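Local atomic coordinates of protein FucU (Bifidobacterium longum subsp. infantis, PDB entry 3MVK), a protein that probably interconverts the alpha and beta anomers of L-fucose, and the pyranose and furanose forms of beta-D-ribose. Residues I8-L13 against I43-D48; K71-M76 against A135-Q140; A58-F63 against G94-H99. One frame throughout, in Å; residues are numbered along the deposited sequence.

Contact 1. Residues I8-L13 against I43-D48; sequences IIPPEL and IVVRMD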
loop_
_atom_site.group_PDB
_atom_site.type_symbol
_atom_site.label_atom_id
_atom_site.label_comp_id
_atom_site.label_asym_id
_atom_site.label_seq_id
_atom_site.Cartn_x
_atom_site.Cartn_y
_atom_site.Cartn_z
ATOM N N ILE G 8 -21.760 -15.792 15.597
ATOM C CA ILE G 8 -21.802 -15.335 14.207
ATOM C C ILE G 8 -20.940 -14.093 13.915
ATOM O O ILE G 8 -20.655 -13.804 12.750
ATOM C CB ILE G 8 -23.255 -15.117 13.671
ATOM C CG1 ILE G 8 -23.899 -13.900 14.327
ATOM C CG2 ILE G 8 -24.106 -16.420 13.832
ATOM C CD1 ILE G 8 -25.186 -13.473 13.598
ATOM N N ILE G 9 -20.515 -13.387 14.957
ATOM C CA ILE G 9 -19.733 -12.148 14.763
ATOM C C ILE G 9 -18.264 -12.494 14.435
ATOM O O ILE G 9 -17.581 -13.068 15.296
ATOM C CB ILE G 9 -19.818 -11.233 16.016
ATOM C CG1 ILE G 9 -21.285 -10.807 16.264
ATOM C CG2 ILE G 9 -18.913 -9.991 15.874
ATOM C CD1 ILE G 9 -21.509 -10.066 17.572
ATOM N N PRO G 10 -17.778 -12.149 13.216
ATOM C CA PRO G 10 -16.372 -12.446 12.879
ATOM C C PRO G 10 -15.419 -11.510 13.648
ATOM O O PRO G 10 -15.857 -10.451 14.148
ATOM C CB PRO G 10 -16.306 -12.199 11.368
ATOM C CG PRO G 10 -17.382 -11.153 11.111
ATOM C CD PRO G 10 -18.490 -11.482 12.100
ATOM N N PRO G 11 -14.131 -11.890 13.763
ATOM C CA PRO G 11 -13.209 -11.087 14.579
ATOM C C PRO G 11 -13.131 -9.607 14.167
ATOM O O PRO G 11 -13.083 -8.761 15.046
ATOM C CB PRO G 11 -11.860 -11.786 14.377
ATOM C CG PRO G 11 -12.261 -13.255 14.118
ATOM C CD PRO G 11 -13.502 -13.131 13.272
ATOM N N GLU G 12 -13.147 -9.308 12.869
ATOM C CA GLU G 12 -13.179 -7.919 12.418
ATOM C C GLU G 12 -14.382 -7.131 12.917
ATOM O O GLU G 12 -14.261 -5.953 13.258
ATOM C CB GLU G 12 -13.130 -7.840 10.902
ATOM C CG GLU G 12 -13.192 -6.391 10.416
ATOM C CD GLU G 12 -13.041 -6.256 8.929
ATOM O OE1 GLU G 12 -13.259 -7.261 8.201
ATOM O OE2 GLU G 12 -12.719 -5.121 8.500
ATOM N N LEU G 13 -15.553 -7.749 12.941
ATOM C CA LEU G 13 -16.725 -7.017 13.411
ATOM C C LEU G 13 -16.644 -6.796 14.932
ATOM O O LEU G 13 -17.075 -5.762 15.447
ATOM C CB LEU G 13 -18.022 -7.737 13.011
ATOM C CG LEU G 13 -19.322 -7.038 13.392
ATOM C CD1 LEU G 13 -19.382 -5.617 12.814
ATOM C CD2 LEU G 13 -20.475 -7.894 12.854
ATOM N N ILE G 43 -16.046 0.773 6.857
ATOM C CA ILE G 43 -15.658 -0.616 6.945
ATOM C C ILE G 43 -16.859 -1.490 6.552
ATOM O O ILE G 43 -17.909 -1.433 7.203
ATOM C CB ILE G 43 -15.199 -0.942 8.368
ATOM C CG1 ILE G 43 -13.972 -0.088 8.744
ATOM C CG2 ILE G 43 -14.933 -2.445 8.551
ATOM C CD1 ILE G 43 -13.754 0.072 10.262
ATOM N N VAL G 44 -16.724 -2.283 5.488
ATOM C CA VAL G 44 -17.837 -3.166 5.130
ATOM C C VAL G 44 -17.544 -4.603 5.562
ATOM O O VAL G 44 -16.510 -5.174 5.168
ATOM C CB VAL G 44 -18.140 -3.117 3.606
ATOM C CG1 VAL G 44 -19.318 -4.060 3.245
ATOM C CG2 VAL G 44 -18.435 -1.679 3.161
ATOM N N VAL G 45 -18.414 -5.187 6.376
ATOM C CA VAL G 45 -18.239 -6.574 6.787
ATOM C C VAL G 45 -19.300 -7.417 6.110
ATOM O O VAL G 45 -20.475 -7.113 6.230
ATOM C CB VAL G 45 -18.349 -6.702 8.337
ATOM C CG1 VAL G 45 -18.240 -8.191 8.772
ATOM C CG2 VAL G 45 -17.277 -5.836 9.034
ATOM N N ARG G 46 -18.892 -8.457 5.384
ATOM C CA ARG G 46 -19.858 -9.337 4.707
ATOM C C ARG G 46 -20.476 -10.296 5.699
ATOM O O ARG G 46 -19.761 -10.926 6.503
ATOM C CB ARG G 46 -19.219 -10.171 3.594
ATOM C CG ARG G 46 -18.478 -9.396 2.502
ATOM C CD ARG G 46 -19.308 -8.296 1.864
ATOM N NE ARG G 46 -20.541 -8.821 1.270
ATOM C CZ ARG G 46 -21.291 -8.138 0.417
ATOM N NH1 ARG G 46 -20.912 -6.927 0.032
ATOM N NH2 ARG G 46 -22.420 -8.671 -0.052
HETATM N N MSE G 47 -21.800 -10.411 5.621
HETATM C CA MSE G 47 -22.558 -11.400 6.398
HETATM C C MSE G 47 -23.658 -12.001 5.538
HETATM O O MSE G 47 -24.813 -12.070 5.951
HETATM C CB MSE G 47 -23.143 -10.727 7.624
HETATM C CG MSE G 47 -22.058 -10.054 8.379
HETATM SE SE MSE G 47 -21.322 -11.363 9.539
HETATM C CE MSE G 47 -22.386 -10.329 10.814
ATOM N N ASP G 48 -23.262 -12.426 4.340
ATOM C CA ASP G 48 -24.201 -12.775 3.271
ATOM C C ASP G 48 -25.106 -13.931 3.625
ATOM O O ASP G 48 -26.225 -14.008 3.124
ATOM C CB ASP G 48 -23.459 -13.066 1.965
ATOM C CG ASP G 48 -22.805 -11.819 1.382
ATOM O OD1 ASP G 48 -21.792 -11.361 1.936
ATOM O OD2 ASP G 48 -23.312 -11.302 0.372
HETATM O O HOH W 1 -14.330 -6.836 5.915
#
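M47, a selenomethionine, reaches from strand 43-47 into the angle between I8, P10 and L13. Its CB points at segment 8-13, and CG lies beside its own backbone N (chi1 -54°). From there the chain bends at both remaining torsions and folds over without running straight out. M47 SE meets P10 CD at 3.8 Å. It also passes the I8 carbonyl, with I8 O 4.1 Å from M47 SE. The terminal CE of M47 crosses L13 at about a right angle and ends 3.7 Å from L13 CD2, so the one side chain spans the lead-in loop and the first turn of helix 11-19. V45, two residues earlier on the same strand face, continues the apolar seam: its CG1, anti to the backbone N (chi1 177°), meets P10 CG at 3.9 Å and approaches L13 CB more loosely. E12 adds a polar edge to this seam. Its extended chain carries OE2 to 3.5 Å from I43 CG2, while a water donates to E12 OE1 at 2.6 Å. The same water donates to V44 O at 2.8 Å, a bridge between helix and strand that no direct hydrogen bond provides. On the other side of the strand, R46 grips D48 side-on, NE and NH2 each binding one carboxylate oxygen, and R46 NH1 pairs with E36. P10 and D48 also pack against D48 and P10 of a second subunit, and P11 against R46 there. With P10 at the N-cap position, this is a helix start laid over the strand that ends the alpha/beta sheet within this chain, placed where subunits of the RbsD/FucU decamer meet.

Contact 2. Residues K71-M76 against A135-Q140; sequences KPATLM and ANLILQ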
loop_
_atom_site.group_PDB
_atom_site.type_symbol
_atom_site.label_atom_id
_atom_site.label_comp_id
_atom_site.label_asym_id
_atom_site.label_seq_id
_atom_site.Cartn_x
_atom_site.Cartn_y
_atom_site.Cartn_z
ATOM N N LYS G 71 -34.548 8.248 19.047
ATOM C CA LYS G 71 -34.676 7.178 18.056
ATOM C C LYS G 71 -33.318 6.711 17.476
ATOM O O LYS G 71 -32.952 7.065 16.349
ATOM C CB LYS G 71 -35.651 7.596 16.954
ATOM C CG LYS G 71 -37.009 8.011 17.525
ATOM C CD LYS G 71 -38.136 7.842 16.526
ATOM C CE LYS G 71 -39.453 8.399 17.075
ATOM N NZ LYS G 71 -40.131 7.387 17.935
ATOM N N PRO G 72 -32.586 5.900 18.263
ATOM C CA PRO G 72 -31.224 5.455 17.874
ATOM C C PRO G 72 -31.193 4.410 16.744
ATOM O O PRO G 72 -30.107 4.132 16.196
ATOM C CB PRO G 72 -30.673 4.857 19.181
ATOM C CG PRO G 72 -31.884 4.408 19.935
ATOM C CD PRO G 72 -32.917 5.482 19.640
ATOM N N ALA G 73 -32.361 3.849 16.391
ATOM C CA ALA G 73 -32.478 2.903 15.275
ATOM C C ALA G 73 -33.260 3.555 14.138
ATOM O O ALA G 73 -34.240 4.255 14.384
ATOM C CB ALA G 73 -33.151 1.608 15.740
ATOM N N THR G 74 -32.805 3.388 12.896
ATOM C CA THR G 74 -33.494 4.054 11.788
ATOM C C THR G 74 -33.770 3.075 10.666
ATOM O O THR G 74 -32.854 2.390 10.200
ATOM C CB THR G 74 -32.659 5.242 11.209
ATOM O OG1 THR G 74 -32.218 6.085 12.267
ATOM C CG2 THR G 74 -33.467 6.072 10.233
ATOM N N LEU G 75 -35.034 3.056 10.215
ATOM C CA LEU G 75 -35.460 2.295 9.038
ATOM C C LEU G 75 -35.531 3.148 7.781
ATOM O O LEU G 75 -35.565 4.377 7.840
ATOM C CB LEU G 75 -36.856 1.674 9.274
ATOM C CG LEU G 75 -36.941 0.529 10.274
ATOM C CD1 LEU G 75 -38.408 0.344 10.675
ATOM C CD2 LEU G 75 -36.364 -0.781 9.741
HETATM N N MSE G 76 -35.551 2.479 6.639
HETATM C CA MSE G 76 -35.809 3.120 5.358
HETATM C C MSE G 76 -37.319 3.119 5.089
HETATM O O MSE G 76 -37.958 2.073 5.136
HETATM C CB MSE G 76 -35.100 2.356 4.240
HETATM C CG MSE G 76 -35.241 2.996 2.867
HETATM SE SE MSE G 76 -34.507 1.932 1.445
HETATM C CE MSE G 76 -32.628 2.528 1.572
ATOM N N ALA G 135 -35.363 -3.807 4.840
ATOM C CA ALA G 135 -34.868 -4.418 6.093
ATOM C C ALA G 135 -33.555 -3.781 6.557
ATOM O O ALA G 135 -32.888 -4.291 7.467
ATOM C CB ALA G 135 -34.715 -5.919 5.918
ATOM N N ASN G 136 -33.194 -2.661 5.945
ATOM C CA ASN G 136 -32.011 -1.896 6.385
ATOM C C ASN G 136 -32.240 -1.287 7.732
ATOM O O ASN G 136 -33.354 -0.853 8.022
ATOM C CB ASN G 136 -31.714 -0.782 5.393
ATOM C CG ASN G 136 -31.658 -1.294 3.989
ATOM O OD1 ASN G 136 -32.449 -0.892 3.119
ATOM N ND2 ASN G 136 -30.749 -2.176 3.751
ATOM N N LEU G 137 -31.211 -1.244 8.566
ATOM C CA LEU G 137 -31.370 -0.636 9.879
ATOM C C LEU G 137 -30.088 0.048 10.293
ATOM O O LEU G 137 -29.035 -0.596 10.349
ATOM C CB LEU G 137 -31.790 -1.696 10.909
ATOM C CG LEU G 137 -32.256 -1.239 12.297
ATOM C CD1 LEU G 137 -33.607 -0.527 12.243
ATOM C CD2 LEU G 137 -32.323 -2.432 13.248
ATOM N N ILE G 138 -30.182 1.355 10.543
ATOM C CA ILE G 138 -29.052 2.122 11.126
ATOM C C ILE G 138 -29.155 2.083 12.640
ATOM O O ILE G 138 -30.236 2.323 13.182
ATOM C CB ILE G 138 -29.030 3.591 10.655
ATOM C CG1 ILE G 138 -29.168 3.672 9.118
ATOM C CG2 ILE G 138 -27.726 4.293 11.140
ATOM C CD1 ILE G 138 -29.139 5.120 8.517
ATOM N N LEU G 139 -28.045 1.779 13.323
ATOM C CA LEU G 139 -28.008 1.737 14.790
ATOM C C LEU G 139 -26.983 2.744 15.281
ATOM O O LEU G 139 -25.886 2.809 14.715
ATOM C CB LEU G 139 -27.577 0.364 15.279
ATOM C CG LEU G 139 -28.497 -0.817 14.952
ATOM C CD1 LEU G 139 -27.915 -2.056 15.599
ATOM C CD2 LEU G 139 -29.898 -0.534 15.506
ATOM N N GLN G 140 -27.341 3.535 16.292
ATOM C CA GLN G 140 -26.416 4.511 16.877
ATOM C C GLN G 140 -25.990 4.065 18.269
ATOM O O GLN G 140 -26.831 3.749 19.121
ATOM C CB GLN G 140 -27.071 5.891 16.979
ATOM C CG GLN G 140 -26.100 6.971 17.450
ATOM C CD GLN G 140 -26.657 8.351 17.215
ATOM O OE1 GLN G 140 -26.914 8.741 16.070
ATOM N NE2 GLN G 140 -26.843 9.112 18.294
HETATM O O HOH W 2 -30.082 7.801 15.268
HETATM O O HOH W 3 -35.272 -0.332 6.268
#
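L75 overlaps L137 across the two strands: the leucines cross at a slant, with L75 CD2 3.7 Å from L137 CD1. L137 holds its CG anti to the backbone N (chi1 -169°), and its CD1 also lies 4.1 Å from A73 CB. A73 CB meets L139 CD2 as well, at 3.9 Å, so two leucines of the partner strand touch this methyl. On the reverse face T74 and I138 stand as a hydrogen-bonded antiparallel pair, CB to CB 4.0 Å. Their backbones exchange two hydrogen bonds; I138 N to T74 O, 2.9 Å, is nearly straight (166°). I138 O takes the T74 N-H. A CH contact from A73 CA reaches the same I138 O at 3.1 Å. Q140 N to P72 O, 2.8 Å, prolongs the ladder with a bent bond. At the other end a water replaces a direct rung, accepting from M76 N and donating to N136 O at 2.7 Å. There the N136 amide lies alongside M76, and its OD1 binds a glycerol, which may mark a pocket. Q140 turns its amide out to D66 and Q25. Helix 88-97 covers the A73 and L75 face and F115 of helix 112-119 the I138 face: strand 137-140, antiparallel to both its neighbours, is paired with 73-76 inside the sheet of a three-layer alpha/beta/alpha sandwich.

Contact 3. Residues A58-F63 against G94-H99; sequences AILTVF and GLIKEH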
loop_
_atom_site.group_PDB
_atom_site.type_symbol
_atom_site.label_atom_id
_atom_site.label_comp_id
_atom_site.label_asym_id
_atom_site.label_seq_id
_atom_site.Cartn_x
_atom_site.Cartn_y
_atom_site.Cartn_z
ATOM N N ALA G 58 -27.660 -10.522 17.591
ATOM C CA ALA G 58 -26.286 -10.704 17.996
ATOM C C ALA G 58 -25.635 -9.375 18.401
ATOM O O ALA G 58 -24.963 -9.284 19.437
ATOM C CB ALA G 58 -25.498 -11.398 16.879
ATOM N N ILE G 59 -25.845 -8.345 17.589
ATOM C CA ILE G 59 -25.244 -7.030 17.834
ATOM C C ILE G 59 -25.723 -6.448 19.167
ATOM O O ILE G 59 -24.927 -5.933 19.933
ATOM C CB ILE G 59 -25.518 -6.050 16.680
ATOM C CG1 ILE G 59 -24.655 -6.433 15.480
ATOM C CG2 ILE G 59 -25.232 -4.587 17.111
ATOM C CD1 ILE G 59 -25.021 -5.678 14.217
ATOM N N LEU G 60 -27.017 -6.546 19.436
ATOM C CA LEU G 60 -27.583 -5.950 20.637
ATOM C C LEU G 60 -27.050 -6.578 21.928
ATOM O O LEU G 60 -27.067 -5.922 22.976
ATOM C CB LEU G 60 -29.113 -5.973 20.607
ATOM C CG LEU G 60 -29.777 -5.115 19.523
ATOM C CD1 LEU G 60 -31.263 -5.360 19.569
ATOM C CD2 LEU G 60 -29.458 -3.631 19.669
ATOM N N THR G 61 -26.540 -7.809 21.856
ATOM C CA THR G 61 -25.906 -8.400 23.041
ATOM C C THR G 61 -24.622 -7.660 23.456
ATOM O O THR G 61 -24.208 -7.725 24.620
ATOM C CB THR G 61 -25.630 -9.903 22.878
ATOM O OG1 THR G 61 -24.547 -10.084 21.967
ATOM C CG2 THR G 61 -26.859 -10.641 22.380
ATOM N N VAL G 62 -23.993 -6.946 22.522
ATOM C CA VAL G 62 -22.740 -6.256 22.822
ATOM C C VAL G 62 -22.738 -4.743 22.576
ATOM O O VAL G 62 -21.756 -4.058 22.875
ATOM C CB VAL G 62 -21.539 -6.913 22.093
ATOM C CG1 VAL G 62 -21.331 -8.331 22.590
ATOM C CG2 VAL G 62 -21.726 -6.881 20.581
ATOM N N PHE G 63 -23.847 -4.214 22.076
ATOM C CA PHE G 63 -23.886 -2.860 21.530
ATOM C C PHE G 63 -25.049 -2.127 22.174
ATOM O O PHE G 63 -26.219 -2.430 21.884
ATOM C CB PHE G 63 -24.087 -2.963 20.015
ATOM C CG PHE G 63 -24.065 -1.650 19.255
ATOM C CD1 PHE G 63 -22.904 -1.242 18.586
ATOM C CD2 PHE G 63 -25.217 -0.894 19.105
ATOM C CE1 PHE G 63 -22.880 -0.053 17.814
ATOM C CE2 PHE G 63 -25.212 0.293 18.347
ATOM C CZ PHE G 63 -24.042 0.714 17.693
ATOM N N GLY G 94 -39.190 -5.939 18.432
ATOM C CA GLY G 94 -39.179 -6.973 19.465
ATOM C C GLY G 94 -37.770 -7.205 19.962
ATOM O O GLY G 94 -37.543 -7.316 21.166
ATOM N N LEU G 95 -36.817 -7.257 19.033
ATOM C CA LEU G 95 -35.427 -7.500 19.424
ATOM C C LEU G 95 -34.854 -6.331 20.212
ATOM O O LEU G 95 -34.103 -6.532 21.183
ATOM C CB LEU G 95 -34.558 -7.832 18.195
ATOM C CG LEU G 95 -34.883 -9.171 17.509
ATOM C CD1 LEU G 95 -34.204 -9.289 16.145
ATOM C CD2 LEU G 95 -34.561 -10.391 18.347
ATOM N N ILE G 96 -35.203 -5.117 19.808
ATOM C CA ILE G 96 -34.788 -3.923 20.539
ATOM C C ILE G 96 -35.425 -3.907 21.923
ATOM O O ILE G 96 -34.762 -3.602 22.912
ATOM C CB ILE G 96 -35.109 -2.644 19.748
ATOM C CG1 ILE G 96 -34.187 -2.573 18.518
ATOM C CG2 ILE G 96 -35.034 -1.390 20.656
ATOM C CD1 ILE G 96 -34.522 -1.476 17.519
ATOM N N LYS G 97 -36.706 -4.263 21.996
ATOM C CA LYS G 97 -37.441 -4.212 23.273
ATOM C C LYS G 97 -36.789 -5.095 24.336
ATOM O O LYS G 97 -36.874 -4.794 25.531
ATOM C CB LYS G 97 -38.905 -4.608 23.070
ATOM N N GLU G 98 -36.136 -6.174 23.898
ATOM C CA GLU G 98 -35.417 -7.088 24.797
ATOM C C GLU G 98 -34.291 -6.382 25.560
ATOM O O GLU G 98 -33.911 -6.814 26.654
ATOM C CB GLU G 98 -34.887 -8.312 24.033
ATOM C CG GLU G 98 -36.015 -9.197 23.485
ATOM C CD GLU G 98 -35.554 -10.456 22.750
ATOM O OE1 GLU G 98 -34.332 -10.720 22.636
ATOM O OE2 GLU G 98 -36.449 -11.196 22.276
ATOM N N HIS G 99 -33.771 -5.296 24.987
ATOM C CA HIS G 99 -32.657 -4.544 25.586
ATOM C C HIS G 99 -32.987 -3.133 26.020
ATOM O O HIS G 99 -32.299 -2.558 26.867
ATOM C CB HIS G 99 -31.506 -4.475 24.593
ATOM C CG HIS G 99 -30.798 -5.774 24.442
ATOM N ND1 HIS G 99 -31.131 -6.695 23.470
ATOM C CD2 HIS G 99 -29.829 -6.346 25.191
ATOM C CE1 HIS G 99 -30.364 -7.760 23.604
ATOM N NE2 HIS G 99 -29.575 -7.577 24.645
#
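L60, late in helix 52-60, carries the meeting with L95, I96 and H99. Two residues before it, the carbonyl oxygen of A58 accepts from T61 OG1 at 2.7 Å and also from T61 N, the hydroxyl folding back over the turn. I59 packs on I28 and L139 of the sheet. L60 then points at segment 94-99. Its CG lies beside the backbone N, and the extended second torsion (chi2 175°) sends CD1 onward to the backbone of helix 88-97, where it ends 3.5 Å from L95 O. L60 CD1 also meets I96 CG1 at 4.2 Å and L95 CB at 4.3 Å, to the sides of that carbonyl. The carbonyl oxygen of L60 lies over one face of the H99 imidazole, 3.4 Å above the ring plane and displaced toward its rim, with L60 CB packed against the same ring. L95 O stands at the ring's edge, in its plane, and H99 N bonds I96 O at 2.9 Å. T61 adds its CA near the imidazole. V62 N closes a turn to I59 O at 2.9 Å, and its side chain packs on L17. F63 also packs on L17, as well as on L26 and L139. The contact thus joins the C-terminal parts of two helices lying on one face of the sheet: helix 52-60 rests on strands 25-29 and 137-140, helix 88-97 reaches A73 of strand 73-76 through I96, and helix 11-19 flanks V62 and F63.

Overall arrangement
Contact 2 is the buried centre, near the middle of the chain, and its segments are joined by a backbone hydrogen-bond ladder. Contacts 1 and 3 lie farther out and are mainly apolar, contact 1 with a water-bridged polar margin at a subunit boundary, contact 3 with a histidine ring at the protein surface. Contacts 1 and 2 share the sheet without touching, their centres about 18 Å apart. Contact 3 links them: A58 CB packs on I8 CD1 (3.9 Å), while I96, F63 and I59 press on A73, Q140 and L139. Along the chain contacts 2 and 3 alternate, whereas contact 1 closes before either opens.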